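Local coordinates for protein LAR_0958 cell surface adhesin (Lactobacillus reuteri, PDB 4NG0) that probably serves as a surface-exposed adhesin through which the bacterium attaches to host mucus, here represented by a single repeat of ubiquitin-like beta-grasp fold, at residues 18-22 with 23-27. Numbering follows the deposited sequence.
Sequences ANFEP and TTVQW
Val25 meets the edge of the Phe20 ring with its CG2 methyl, which lies near the ring plane and 3.7 Å from Phe20 CZ. The phenyl group reaches it because CG stands anti to the backbone N (chi1 165°), sending the ring forward along the turn, where Pro22 N lies over part of one face. This is the tightly packed side: Tyr87 meets the Phe20 ring edge-to-face, and Phe43, on strand 43-45, touches both Phe20 and Val25. Next to this apolar cluster the carbonyl oxygen of Glu21 takes two bonds from one residue. Thr24 OG1 donates to Glu21 O at 2.7 Å, almost straight on to the carbonyl, while the amide Thr24 N approaches the same oxygen from above the carbonyl plane at 3.0 Å. A chi1 of 61° turns the hydroxyl back toward that carbonyl, and a further hydrogen bond ties OG1 to Tyr87 OH. The hydrogen bond from Thr24 N and the following one, from Val25 N to Pro22 O at 3.1 Å, both join residues three apart and make a short 3-10 segment of residues 22-24. In this beta-grasp domain the turn leads the loop that follows strand 3-12 into the short edge strand 26-28, and Pro22, lacking an amide hydrogen, lies within it. The outer side is looser and hydrated. There the bent Glu21 side chain touches the Thr24 CG2 methyl with CB, at 4.1 Å, while its carboxylate reaches the turn through solvent: one water donates to Glu21 OE1 and accepts from Thr23 N. A second water spans from Pro22 O to Trp27 NE1, lying in the indole plane at 3.0 Å from that nitrogen. Farther along, Gln26 NE2 folds back to donate to Thr24 O, well above the carbonyl plane.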
loop_
_atom_site.group_PDB
_atom_site.type_symbol
_atom_site.label_atom_id
_atom_site.label_comp_id
_atom_site.label_asym_id
_atom_site.label_seq_id
_atom_site.Cartn_x
_atom_site.Cartn_y
_atom_site.Cartn_z
ATOM N N ALA A 18 -1.903 -7.397 10.798
ATOM C CA ALA A 18 -1.487 -6.020 10.546
ATOM C C ALA A 18 -2.586 -5.199 9.887
ATOM O O ALA A 18 -3.329 -5.702 9.047
ATOM C CB ALA A 18 -0.246 -6.006 9.664
ATOM N N ASN A 19 -2.649 -3.925 10.247
ATOM C CA ASN A 19 -3.590 -2.994 9.645
ATOM C C ASN A 19 -2.856 -2.036 8.720
ATOM O O ASN A 19 -2.233 -1.074 9.182
ATOM C CB ASN A 19 -4.298 -2.180 10.728
ATOM C CG ASN A 19 -5.225 -3.020 11.596
ATOM O OD1 ASN A 19 -5.944 -3.889 11.103
ATOM N ND2 ASN A 19 -5.223 -2.745 12.895
ATOM N N PHE A 20 -2.934 -2.303 7.422
ATOM C CA PHE A 20 -2.339 -1.429 6.424
ATOM C C PHE A 20 -3.082 -0.105 6.385
ATOM O O PHE A 20 -4.315 -0.078 6.345
ATOM C CB PHE A 20 -2.396 -2.105 5.056
ATOM C CG PHE A 20 -2.142 -1.173 3.906
ATOM C CD1 PHE A 20 -0.858 -0.720 3.643
ATOM C CD2 PHE A 20 -3.177 -0.773 3.070
ATOM C CE1 PHE A 20 -0.600 0.144 2.578
ATOM C CE2 PHE A 20 -2.930 0.088 1.985
ATOM C CZ PHE A 20 -1.642 0.546 1.742
ATOM N N GLU A 21 -2.327 0.990 6.384
ATOM C CA GLU A 21 -2.903 2.335 6.350
ATOM C C GLU A 21 -2.541 3.036 5.040
ATOM O O GLU A 21 -1.395 3.408 4.830
ATOM C CB GLU A 21 -2.378 3.157 7.525
ATOM C CG GLU A 21 -2.716 2.603 8.909
ATOM C CD GLU A 21 -4.184 2.764 9.277
ATOM O OE1 GLU A 21 -4.911 3.494 8.565
ATOM O OE2 GLU A 21 -4.613 2.153 10.280
ATOM N N PRO A 22 -3.520 3.225 4.144
ATOM C CA PRO A 22 -3.216 3.793 2.828
ATOM C C PRO A 22 -2.677 5.228 2.884
ATOM O O PRO A 22 -2.004 5.653 1.946
ATOM C CB PRO A 22 -4.570 3.741 2.099
ATOM C CG PRO A 22 -5.587 3.655 3.186
ATOM C CD PRO A 22 -4.940 2.859 4.276
ATOM N N THR A 23 -2.932 5.951 3.967
ATOM C CA THR A 23 -2.386 7.310 4.070
ATOM C C THR A 23 -0.873 7.353 4.307
ATOM O O THR A 23 -0.265 8.417 4.233
ATOM C CB THR A 23 -3.113 8.164 5.147
ATOM O OG1 THR A 23 -2.966 7.553 6.431
ATOM C CG2 THR A 23 -4.595 8.311 4.813
ATOM N N THR A 24 -0.261 6.208 4.591
ATOM C CA THR A 24 1.192 6.143 4.720
ATOM C C THR A 24 1.867 5.947 3.365
ATOM O O THR A 24 3.093 6.030 3.257
ATOM C CB THR A 24 1.651 5.005 5.652
ATOM O OG1 THR A 24 1.225 3.742 5.116
ATOM C CG2 THR A 24 1.108 5.199 7.072
ATOM N N VAL A 25 1.075 5.664 2.330
ATOM C CA VAL A 25 1.626 5.518 0.982
ATOM C C VAL A 25 1.930 6.908 0.429
ATOM O O VAL A 25 1.098 7.812 0.516
ATOM C CB VAL A 25 0.654 4.772 0.040
ATOM C CG1 VAL A 25 1.228 4.659 -1.360
ATOM C CG2 VAL A 25 0.333 3.389 0.584
ATOM N N GLN A 26 3.140 7.080 -0.097
ATOM C CA GLN A 26 3.584 8.373 -0.586
ATOM C C GLN A 26 3.617 8.351 -2.100
ATOM O O GLN A 26 4.199 7.458 -2.717
ATOM C CB GLN A 26 4.980 8.687 -0.039
ATOM C CG GLN A 26 5.078 8.635 1.482
ATOM C CD GLN A 26 4.126 9.605 2.149
ATOM O OE1 GLN A 26 4.027 10.763 1.747
ATOM N NE2 GLN A 26 3.400 9.129 3.156
ATOM N N TRP A 27 3.000 9.354 -2.695
ATOM C CA TRP A 27 2.829 9.399 -4.138
ATOM C C TRP A 27 3.653 10.509 -4.752
ATOM O O TRP A 27 3.832 11.574 -4.156
ATOM C CB TRP A 27 1.350 9.614 -4.461
ATOM C CG TRP A 27 0.503 8.427 -4.118
ATOM C CD1 TRP A 27 -0.105 8.160 -2.920
ATOM C CD2 TRP A 27 0.193 7.330 -4.982
ATOM N NE1 TRP A 27 -0.792 6.970 -3.001
ATOM C CE2 TRP A 27 -0.622 6.440 -4.255
ATOM C CE3 TRP A 27 0.508 7.023 -6.314
ATOM C CZ2 TRP A 27 -1.112 5.257 -4.809
ATOM C CZ3 TRP A 27 0.014 5.846 -6.865
ATOM C CH2 TRP A 27 -0.786 4.981 -6.112
HETATM O O HOH W 1 -4.653 5.325 6.406
HETATM O O HOH W 2 -2.597 5.821 -0.946
#